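Local coordinates for Drep2 (Drosophila melanogaster, PDB 4D2K), which probably takes part in apoptotic DNA fragmentation through its CIDE domain, the part present here, a module that forms higher-order assemblies, at residues V51-D56 / T73-L78; V21-V26 / K38-V43; R10-W15 / E64-L69; A45-R50 / L77-E82. One frame throughout, in Å; residues are numbered along the deposited sequence.

Contact 1 (V51-D56 / T73-L78)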
# COMPACT_ATOMS: atom_id res chain seq x y z
N VAL A 51 4.77 -0.51 3.11
CA VAL A 51 3.45 -1.01 2.73
C VAL A 51 3.24 -2.35 3.39
O VAL A 51 4.11 -3.21 3.32
CB VAL A 51 3.31 -1.12 1.19
CG1 VAL A 51 1.97 -1.73 0.84
CG2 VAL A 51 3.46 0.26 0.55
N VAL A 52 2.11 -2.55 4.05
CA VAL A 52 1.89 -3.82 4.70
C VAL A 52 0.51 -4.34 4.38
O VAL A 52 -0.37 -3.56 4.01
CB VAL A 52 2.06 -3.74 6.26
CG1 VAL A 52 3.46 -3.28 6.65
CG2 VAL A 52 1.00 -2.82 6.88
N LEU A 53 0.30 -5.64 4.53
CA LEU A 53 -1.03 -6.21 4.38
C LEU A 53 -1.90 -5.71 5.52
O LEU A 53 -1.45 -5.61 6.67
CB LEU A 53 -0.96 -7.73 4.40
CG LEU A 53 -0.29 -8.46 3.24
CD1 LEU A 53 -0.40 -9.96 3.48
CD2 LEU A 53 -0.97 -8.09 1.94
N GLU A 54 -3.14 -5.39 5.22
CA GLU A 54 -4.04 -4.94 6.26
C GLU A 54 -4.35 -6.08 7.23
O GLU A 54 -4.58 -5.84 8.41
CB GLU A 54 -5.34 -4.37 5.67
CG GLU A 54 -6.25 -3.68 6.72
CD GLU A 54 -7.06 -4.67 7.53
OE1 GLU A 54 -7.37 -5.76 7.00
OE2 GLU A 54 -7.37 -4.38 8.70
N CYS A 55 -4.41 -7.30 6.74
CA CYS A 55 -4.87 -8.39 7.58
C CYS A 55 -3.88 -8.78 8.70
O CYS A 55 -4.32 -9.13 9.79
CB CYS A 55 -5.20 -9.63 6.74
SG CYS A 55 -3.80 -10.33 5.85
N ASP A 56 -2.57 -8.75 8.44
CA ASP A 56 -1.63 -9.24 9.47
C ASP A 56 -0.28 -8.50 9.58
O ASP A 56 0.65 -9.00 10.21
CB ASP A 56 -1.42 -10.77 9.28
CG ASP A 56 -0.56 -11.13 8.06
OD1 ASP A 56 -0.03 -10.25 7.35
OD2 ASP A 56 -0.40 -12.35 7.82
N THR A 73 -6.78 -6.53 -2.86
CA THR A 73 -6.13 -6.77 -1.58
C THR A 73 -6.02 -5.42 -0.85
O THR A 73 -5.65 -4.41 -1.46
CB THR A 73 -4.72 -7.38 -1.74
OG1 THR A 73 -4.81 -8.67 -2.36
CG2 THR A 73 -4.02 -7.52 -0.40
N VAL A 74 -6.40 -5.41 0.43
CA VAL A 74 -6.31 -4.20 1.26
C VAL A 74 -4.92 -4.07 1.88
O VAL A 74 -4.46 -4.95 2.60
CB VAL A 74 -7.36 -4.21 2.39
CG1 VAL A 74 -7.35 -2.86 3.14
CG2 VAL A 74 -8.74 -4.51 1.83
N LEU A 75 -4.25 -2.96 1.58
CA LEU A 75 -2.90 -2.65 2.05
C LEU A 75 -2.92 -1.39 2.92
O LEU A 75 -3.78 -0.54 2.75
CB LEU A 75 -1.95 -2.45 0.87
CG LEU A 75 -1.76 -3.60 -0.12
CD1 LEU A 75 -0.91 -3.17 -1.33
CD2 LEU A 75 -1.14 -4.81 0.59
N LEU A 76 -2.01 -1.29 3.88
CA LEU A 76 -1.86 -0.05 4.63
C LEU A 76 -0.54 0.58 4.24
O LEU A 76 0.48 -0.10 4.08
CB LEU A 76 -1.89 -0.27 6.15
CG LEU A 76 -3.04 -1.05 6.81
CD1 LEU A 76 -2.93 -0.96 8.32
CD2 LEU A 76 -4.40 -0.56 6.34
N LEU A 77 -0.55 1.89 4.11
CA LEU A 77 0.67 2.62 3.90
C LEU A 77 1.06 3.17 5.28
O LEU A 77 0.27 3.83 5.91
CB LEU A 77 0.45 3.72 2.87
CG LEU A 77 1.62 4.42 2.22
CD1 LEU A 77 1.17 4.98 0.89
CD2 LEU A 77 2.08 5.54 3.10
N LEU A 78 2.27 2.85 5.73
CA LEU A 78 2.78 3.33 7.02
C LEU A 78 3.87 4.35 6.79
O LEU A 78 4.84 4.08 6.08
CB LEU A 78 3.37 2.19 7.85
CG LEU A 78 2.48 0.98 8.09
CD1 LEU A 78 3.21 -0.09 8.88
CD2 LEU A 78 1.21 1.40 8.80
O HOH W 1 -4.93 -7.32 3.95

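Contact 2 (V21-V26 / K38-V43)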
# COMPACT_ATOMS: atom_id res chain seq x y z
N VAL A 21 -8.44 6.99 6.16
CA VAL A 21 -8.48 7.36 4.76
C VAL A 21 -8.29 6.06 3.98
O VAL A 21 -7.37 5.28 4.24
CB VAL A 21 -7.40 8.39 4.38
CG1 VAL A 21 -7.37 8.61 2.89
CG2 VAL A 21 -7.58 9.71 5.16
N ARG A 22 -9.20 5.84 3.03
CA ARG A 22 -9.33 4.58 2.34
C ARG A 22 -9.45 4.89 0.86
O ARG A 22 -10.42 5.53 0.45
CB ARG A 22 -10.56 3.86 2.83
CG ARG A 22 -10.46 3.42 4.25
CD ARG A 22 -11.69 2.69 4.67
NE ARG A 22 -11.56 2.28 6.07
CZ ARG A 22 -12.19 1.24 6.61
NH1 ARG A 22 -13.00 0.50 5.86
NH2 ARG A 22 -11.99 0.94 7.89
N LYS A 23 -8.47 4.47 0.07
CA LYS A 23 -8.37 4.85 -1.33
C LYS A 23 -8.24 3.64 -2.25
O LYS A 23 -7.82 2.57 -1.83
CB LYS A 23 -7.16 5.77 -1.56
CG LYS A 23 -7.18 7.05 -0.73
CD LYS A 23 -8.19 8.02 -1.26
CE LYS A 23 -8.16 9.32 -0.52
NZ LYS A 23 -8.65 10.40 -1.37
N GLY A 24 -8.55 3.82 -3.52
CA GLY A 24 -8.42 2.73 -4.46
C GLY A 24 -7.40 3.17 -5.48
O GLY A 24 -7.43 4.32 -5.92
N VAL A 25 -6.51 2.26 -5.87
CA VAL A 25 -5.51 2.60 -6.86
C VAL A 25 -5.49 1.50 -7.87
O VAL A 25 -5.90 0.38 -7.59
CB VAL A 25 -4.09 2.76 -6.24
CG1 VAL A 25 -4.05 3.90 -5.24
CG2 VAL A 25 -3.61 1.43 -5.63
N VAL A 26 -4.97 1.82 -9.05
CA VAL A 26 -4.81 0.84 -10.10
C VAL A 26 -3.39 0.92 -10.60
O VAL A 26 -3.00 1.94 -11.16
CB VAL A 26 -5.79 1.08 -11.26
CG1 VAL A 26 -5.58 0.02 -12.35
CG2 VAL A 26 -7.22 1.05 -10.76
N LYS A 38 1.33 6.91 -2.19
CA LYS A 38 1.70 8.16 -1.54
C LYS A 38 0.87 9.34 -2.06
O LYS A 38 0.36 10.12 -1.25
CB LYS A 38 3.20 8.44 -1.67
CG LYS A 38 4.06 7.48 -0.83
CD LYS A 38 5.54 7.84 -0.83
CE LYS A 38 6.30 7.19 -1.98
NZ LYS A 38 7.78 7.36 -1.83
N ASP A 39 0.71 9.46 -3.38
CA ASP A 39 -0.16 10.51 -3.92
C ASP A 39 -1.59 10.46 -3.35
O ASP A 39 -2.15 11.47 -2.95
CB ASP A 39 -0.25 10.46 -5.44
CG ASP A 39 -1.21 11.51 -6.00
OD1 ASP A 39 -0.93 12.71 -5.84
OD2 ASP A 39 -2.26 11.13 -6.58
N LYS A 40 -2.21 9.29 -3.35
CA LYS A 40 -3.59 9.19 -2.92
C LYS A 40 -3.73 9.44 -1.41
O LYS A 40 -4.78 9.88 -0.93
CB LYS A 40 -4.15 7.81 -3.30
CG LYS A 40 -4.47 7.63 -4.79
CD LYS A 40 -5.89 8.06 -5.11
CE LYS A 40 -6.43 7.41 -6.39
NZ LYS A 40 -5.52 7.51 -7.56
N LEU A 41 -2.67 9.17 -0.65
CA LEU A 41 -2.78 9.43 0.77
C LEU A 41 -2.17 10.79 1.14
O LEU A 41 -2.07 11.11 2.31
CB LEU A 41 -2.14 8.30 1.58
CG LEU A 41 -3.15 7.21 2.00
CD1 LEU A 41 -3.90 6.68 0.81
CD2 LEU A 41 -2.45 6.05 2.70
N GLY A 42 -1.79 11.58 0.15
CA GLY A 42 -1.29 12.93 0.39
C GLY A 42 0.07 12.97 1.07
O GLY A 42 0.42 13.92 1.78
N VAL A 43 0.88 11.96 0.77
CA VAL A 43 2.23 11.84 1.27
C VAL A 43 3.20 12.43 0.24
O VAL A 43 3.11 12.09 -0.95
CB VAL A 43 2.60 10.35 1.53
CG1 VAL A 43 4.05 10.20 2.00
CG2 VAL A 43 1.61 9.70 2.51

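Contact 3 (R10-W15 / E64-L69)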
# COMPACT_ATOMS: atom_id res chain seq x y z
N ARG A 10 -3.71 -3.47 -12.08
CA ARG A 10 -4.66 -4.20 -11.23
C ARG A 10 -5.16 -3.24 -10.15
O ARG A 10 -4.42 -2.36 -9.71
CB ARG A 10 -3.99 -5.44 -10.61
CG ARG A 10 -2.94 -5.10 -9.55
CD ARG A 10 -2.03 -6.26 -9.17
NE ARG A 10 -1.14 -6.63 -10.28
CZ ARG A 10 -0.45 -7.76 -10.34
NH1 ARG A 10 -0.53 -8.63 -9.34
NH2 ARG A 10 0.33 -8.02 -11.38
N PRO A 11 -6.40 -3.43 -9.68
CA PRO A 11 -6.91 -2.59 -8.58
C PRO A 11 -6.38 -3.10 -7.27
O PRO A 11 -6.25 -4.32 -7.12
CB PRO A 11 -8.43 -2.79 -8.66
CG PRO A 11 -8.60 -4.14 -9.31
CD PRO A 11 -7.43 -4.33 -10.23
N LEU A 12 -6.01 -2.19 -6.36
CA LEU A 12 -5.60 -2.53 -5.00
C LEU A 12 -6.21 -1.46 -4.09
O LEU A 12 -6.50 -0.36 -4.57
CB LEU A 12 -4.07 -2.56 -4.86
CG LEU A 12 -3.33 -3.61 -5.70
CD1 LEU A 12 -1.82 -3.44 -5.62
CD2 LEU A 12 -3.76 -5.02 -5.32
N LYS A 13 -6.40 -1.78 -2.80
CA LYS A 13 -6.94 -0.80 -1.85
C LYS A 13 -5.82 -0.31 -0.91
O LYS A 13 -5.09 -1.12 -0.33
CB LYS A 13 -8.11 -1.38 -1.05
CG LYS A 13 -9.40 -1.66 -1.90
CD LYS A 13 -10.41 -2.54 -1.11
CE LYS A 13 -11.73 -2.80 -1.88
NZ LYS A 13 -12.69 -3.70 -1.14
N ILE A 14 -5.70 0.99 -0.73
CA ILE A 14 -4.62 1.52 0.06
C ILE A 14 -5.21 2.43 1.13
O ILE A 14 -5.88 3.43 0.85
CB ILE A 14 -3.55 2.25 -0.82
CG1 ILE A 14 -2.32 2.62 0.01
CG2 ILE A 14 -4.10 3.49 -1.48
CD1 ILE A 14 -1.38 1.47 0.28
N TRP A 15 -5.04 2.00 2.37
CA TRP A 15 -5.62 2.69 3.50
C TRP A 15 -4.50 3.24 4.39
O TRP A 15 -3.40 2.67 4.44
CB TRP A 15 -6.50 1.73 4.30
CG TRP A 15 -7.66 1.14 3.58
CD1 TRP A 15 -8.01 1.35 2.28
CD2 TRP A 15 -8.62 0.22 4.11
NE1 TRP A 15 -9.14 0.63 1.97
CE2 TRP A 15 -9.53 -0.07 3.08
CE3 TRP A 15 -8.79 -0.39 5.35
CZ2 TRP A 15 -10.61 -0.95 3.26
CZ3 TRP A 15 -9.87 -1.28 5.52
CH2 TRP A 15 -10.75 -1.54 4.48
N GLU A 64 8.17 -9.14 -6.55
CA GLU A 64 7.82 -10.56 -6.55
C GLU A 64 6.59 -10.83 -5.64
O GLU A 64 5.53 -11.38 -6.07
CB GLU A 64 9.02 -11.41 -6.10
CG GLU A 64 10.25 -11.35 -7.05
CD GLU A 64 11.12 -10.11 -6.82
OE1 GLU A 64 11.36 -9.74 -5.65
OE2 GLU A 64 11.55 -9.50 -7.83
N TYR A 65 6.68 -10.34 -4.41
CA TYR A 65 5.59 -10.56 -3.49
C TYR A 65 4.39 -9.75 -3.95
O TYR A 65 3.26 -10.20 -3.86
CB TYR A 65 5.96 -10.17 -2.06
CG TYR A 65 5.01 -10.78 -1.06
CD1 TYR A 65 5.21 -12.09 -0.60
CD2 TYR A 65 3.87 -10.11 -0.65
CE1 TYR A 65 4.32 -12.69 0.29
CE2 TYR A 65 2.98 -10.70 0.26
CZ TYR A 65 3.22 -11.99 0.72
OH TYR A 65 2.34 -12.57 1.59
N PHE A 66 4.66 -8.55 -4.46
CA PHE A 66 3.62 -7.67 -4.97
C PHE A 66 2.81 -8.38 -6.04
O PHE A 66 1.57 -8.34 -6.02
CB PHE A 66 4.23 -6.37 -5.53
CG PHE A 66 3.27 -5.61 -6.40
CD1 PHE A 66 2.41 -4.67 -5.85
CD2 PHE A 66 3.21 -5.86 -7.77
CE1 PHE A 66 1.50 -3.99 -6.65
CE2 PHE A 66 2.29 -5.20 -8.57
CZ PHE A 66 1.44 -4.26 -8.01
N ARG A 67 3.49 -9.07 -6.95
CA ARG A 67 2.80 -9.71 -8.05
C ARG A 67 1.97 -10.84 -7.56
O ARG A 67 1.01 -11.23 -8.24
CB ARG A 67 3.76 -10.22 -9.13
CG ARG A 67 4.34 -9.12 -10.00
CD ARG A 67 5.11 -9.67 -11.19
NE ARG A 67 6.42 -10.20 -10.79
CZ ARG A 67 7.46 -9.43 -10.49
NH1 ARG A 67 7.35 -8.11 -10.54
NH2 ARG A 67 8.63 -9.97 -10.14
N THR A 68 2.27 -11.34 -6.35
CA THR A 68 1.35 -12.40 -5.87
C THR A 68 0.01 -11.89 -5.30
O THR A 68 -0.85 -12.68 -4.96
CB THR A 68 1.95 -13.26 -4.77
OG1 THR A 68 1.93 -12.55 -3.51
CG2 THR A 68 3.35 -13.73 -5.17
N LEU A 69 -0.13 -10.57 -5.12
CA LEU A 69 -1.34 -10.00 -4.50
C LEU A 69 -2.61 -10.10 -5.37
O LEU A 69 -2.58 -9.71 -6.53
CB LEU A 69 -1.12 -8.52 -4.16
CG LEU A 69 -0.01 -8.23 -3.17
CD1 LEU A 69 0.09 -6.73 -2.87
CD2 LEU A 69 -0.22 -9.05 -1.88

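Contact 4 (A45-R50 / L77-E82)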
# COMPACT_ATOMS: atom_id res chain seq x y z
N ALA A 45 6.07 13.06 -2.29
CA ALA A 45 6.58 11.98 -3.13
C ALA A 45 7.93 11.44 -2.72
O ALA A 45 8.21 10.25 -2.91
CB ALA A 45 6.64 12.45 -4.57
N SER A 46 8.77 12.28 -2.13
CA SER A 46 10.10 11.85 -1.74
C SER A 46 10.10 10.97 -0.49
O SER A 46 10.95 10.10 -0.35
CB SER A 46 11.02 13.06 -1.51
OG SER A 46 10.53 13.86 -0.44
N GLU A 47 9.10 11.17 0.37
CA GLU A 47 9.12 10.60 1.72
C GLU A 47 9.04 9.09 1.71
O GLU A 47 8.22 8.51 0.99
CB GLU A 47 7.97 11.17 2.54
CG GLU A 47 7.86 10.59 3.93
CD GLU A 47 6.68 11.11 4.71
OE1 GLU A 47 6.20 12.23 4.40
OE2 GLU A 47 6.20 10.40 5.61
N PRO A 48 9.88 8.43 2.53
CA PRO A 48 9.80 6.97 2.49
C PRO A 48 8.67 6.43 3.34
O PRO A 48 8.23 7.04 4.34
CB PRO A 48 11.16 6.53 3.05
CG PRO A 48 11.81 7.82 3.64
CD PRO A 48 10.78 8.90 3.59
N VAL A 49 8.18 5.27 2.92
CA VAL A 49 7.00 4.66 3.50
C VAL A 49 7.20 3.16 3.51
O VAL A 49 8.10 2.62 2.85
CB VAL A 49 5.69 5.01 2.71
CG1 VAL A 49 5.43 6.51 2.69
CG2 VAL A 49 5.76 4.48 1.28
N ARG A 50 6.35 2.48 4.26
CA ARG A 50 6.31 1.04 4.21
C ARG A 50 4.89 0.62 3.79
O ARG A 50 3.93 1.32 4.05
CB ARG A 50 6.72 0.49 5.57
CG ARG A 50 8.22 0.64 5.82
CD ARG A 50 8.59 0.57 7.29
NE ARG A 50 7.89 1.59 8.06
CZ ARG A 50 6.96 1.34 8.98
NH1 ARG A 50 6.63 0.08 9.26
NH2 ARG A 50 6.37 2.34 9.63
N LEU A 77 -0.55 1.89 4.11
CA LEU A 77 0.67 2.62 3.90
C LEU A 77 1.06 3.17 5.28
O LEU A 77 0.27 3.83 5.91
CB LEU A 77 0.45 3.72 2.87
CG LEU A 77 1.62 4.42 2.22
CD1 LEU A 77 1.17 4.98 0.89
CD2 LEU A 77 2.08 5.54 3.10
N LEU A 78 2.27 2.85 5.73
CA LEU A 78 2.78 3.33 7.02
C LEU A 78 3.87 4.35 6.79
O LEU A 78 4.84 4.08 6.08
CB LEU A 78 3.37 2.19 7.85
CG LEU A 78 2.48 0.98 8.09
CD1 LEU A 78 3.21 -0.09 8.88
CD2 LEU A 78 1.21 1.40 8.80
N ARG A 79 3.72 5.53 7.38
CA ARG A 79 4.79 6.52 7.33
C ARG A 79 5.33 6.80 8.72
O ARG A 79 4.72 6.40 9.72
CB ARG A 79 4.29 7.81 6.68
CG ARG A 79 2.86 8.19 7.08
CD ARG A 79 2.38 9.43 6.33
NE ARG A 79 3.41 10.47 6.31
CZ ARG A 79 3.19 11.72 5.93
NH1 ARG A 79 1.98 12.10 5.55
NH2 ARG A 79 4.19 12.60 5.94
N GLN A 80 6.48 7.46 8.78
CA GLN A 80 7.02 8.03 10.02
C GLN A 80 6.77 7.27 11.32
O GLN A 80 6.10 7.81 12.21
CB GLN A 80 6.44 9.44 10.23
CG GLN A 80 6.98 10.54 9.33
CD GLN A 80 6.41 11.89 9.73
OE1 GLN A 80 5.37 11.97 10.40
NE2 GLN A 80 7.09 12.96 9.34
N GLY A 81 7.24 6.04 11.44
CA GLY A 81 7.09 5.35 12.71
C GLY A 81 5.75 4.73 13.02
O GLY A 81 5.58 4.19 14.09
N GLU A 82 4.79 4.85 12.12
CA GLU A 82 3.49 4.20 12.31
C GLU A 82 3.74 2.71 12.19
O GLU A 82 4.60 2.28 11.42
CB GLU A 82 2.47 4.70 11.29
CG GLU A 82 2.11 6.17 11.46
CD GLU A 82 1.47 6.76 10.23
OE1 GLU A 82 1.22 6.01 9.26
OE2 GLU A 82 1.21 7.98 10.21

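Contact 1 (V51-D56 / T73-L78)
Val-52 and Leu-76 grip each other through both peptide groups: Val-52 N donates to Leu-76 O at 2.9 Å, and Leu-76 N returns the bond to Val-52 O at 2.8 Å, each with an N-H...O angle of 165°. Their side chains share one face, where Val-52 CG2 lies against Leu-76 CB at 3.9 Å and the other valine branch, CG1, meets the CD1 methyl of Leu-78. Behind them Val-51 CG1 abuts Leu-75 CD1, on the face covered by Leu-33 and Leu-34 of helix 30-40. This antiparallel pairing belongs to the beta-grasp sheet of the ubiquitin-like CIDE-N domain, in which strand 74-79 runs between strands 49-53 and 10-16. Beyond Glu-54 the chains part and water enters. Glu-54 N still reaches Val-74 O at 3.0 Å, but that carbonyl also takes a hydrogen bond from a water that accepts from Cys-55 N, so the water bridges the splaying ends. With its CG anti to the backbone N (chi1 -171°), Glu-54 lies alongside Val-74 and sets CG 3.6 Å from Leu-76 CD2, while its carboxylate turns away to a salt bridge with Arg-19. An alanine in place of Leu-76 would probably open a gap beside the aliphatic part of Glu-54 and strip cover from Trp-15 and Trp-84. Leu-53, itself partly exposed, still sets CD2 3.6 Å from CD2 of the buried Leu-75.

Contact 2 (V21-V26 / K38-V43)
Lys-23 on strand 22-27 and Lys-40 in the last turn of helix 30-40 bring their backbones to a CA-CA distance of 6.6 Å, close enough for side chains to mesh but without any hydrogen bond from one segment to the other. Lys-23 bends at its second torsion (chi2 -73°) and runs its methylenes past the helix end: CG meets Leu-41 CD1 at 3.6 Å, the two side chains passing in opposite directions, and CE comes 3.5 Å from Lys-40 O. In the beta-grasp fold this helix follows the first hairpin and packs across the sheet, and here its C-terminal end rests on the edge strand. A Schellman motif finishes the helix, with Gly-42 at positive phi, Val-43 N bonded to Lys-38 O and Gly-42 N to Asp-39 O. Lys-40 reaches back the other way. Its CG slides along Val-25 CG1 at 3.8 Å, and a kinked chain carries CE to 3.3 Å from Gly-24 O, so its aliphatic part covers the strand near the surface. Deeper in, Leu-41 continues onto Ile-14 and Leu-77, linking the helix end to the two strands beyond. At the margin of the contact, Val-21 CG1 brushes Leu-41 CD1 at 4.5 Å.

Contact 3 (R10-W15 / E64-L69)
Leu-12 and Phe-66 join the first strand of the beta-grasp sheet, 10-16, to the short helix 63-67 that precedes the last strand of this ubiquitin-like domain. The apolar part is compact: Leu-12 CD1 pushes up to Phe-66 CE1 at 3.5 Å, approaching the ring obliquely. The ring is carried there with CG anti to the backbone N (chi1 163°), which swings it off the helix toward the sheet, and Val-27, Phe-30 and Leu-33 pack around it, so it forms part of the buried core. The second kind of contact is between flat groups. The Arg-10 side chain slides past Phe-66 in the opposite direction, and the CE2 corner of the ring lies 4.1 Å above the plane of the guanidinium, over its centre; the two planes are inclined by 40°. A bend at chi3 (68°) turns the guanidinium toward the end of the helix, where the polar contacts lie. Within the helix end, Thr-68 OG1 donates to Tyr-65 O at 2.7 Å, on a lone pair of that carbonyl, which also receives Thr-68 N. Across the contact, Arg-10 NH1 donates to Arg-67 O at 3.2 Å; the acceptor sits close to the guanidinium plane, but the nitrogen stands above the plane of the carbonyl. The same NH1 also has Leu-69 O nearby, at 3.6 Å, again at the guanidinium edge.

Contact 4 (A45-R50 / L77-E82)
Arg-50 and Leu-78 form an antiparallel hydrogen-bonded pair: Arg-50 N donates to Leu-78 O at 2.9 Å and Leu-78 N to Arg-50 O at 2.8 Å, both nearly straight. They prolong the pairing of strands 49-53 and 74-79 in the beta-grasp sheet up to the type I' turn of Arg-79 to Glu-82. The apolar contact is on the helix side, where Val-49 CG1 meets Leu-77 CD2 at 3.5 Å, under cover of Leu-34. Two arginines supply the polar contacts. Arg-50 bends at chi3 (-57°) and folds back over its partner, laying one guanidinium face on Leu-78 CB, while its NH2 points at Glu-82 O in both the carbonyl and the guanidinium plane, at 2.5 Å, a separation too short to take literally. On the sheet face that carries Val-49 and Leu-77, Glu-47 extends across Arg-79 at about a right angle. Its OE1 forms a salt bridge to Arg-79 NH2 at 2.6 Å, and its OE2 takes a bent bond from NE at 2.9 Å, met on the syn side, although the two flat groups are turned 54° apart. With an alanine at Arg-79, the Glu-47 carboxylate would probably lose its cationic partner and be free to turn. Glu-82 OE1 accepts from Arg-79 N, so its own acid holds the turn, probably helped by Arg-50, and the Glu-47 salt bridge ties the loop before strand 49-53 to it.

From the N terminus, strand 10-16 opens contact 3, which closes only at helix 63-67. Within that span contact 2 opens and closes early, bringing the end of helix 30-40 back onto edge strand 22-27. Contacts 4 and 1 then open in succession along 45-56, and after contact 3 has closed both end on the same stretch, contact 1 within the span of contact 4, with Leu-77 and Leu-78 common to both. Contact 3 therefore crosses both of them. Strand 74-79 also bonds to strand 10-16 through Lys-13 and Trp-15, while Lys-38 of contact 2 donates to Ala-45 O and Glu-47 O of contact 4, tying helix, loop and sheet together.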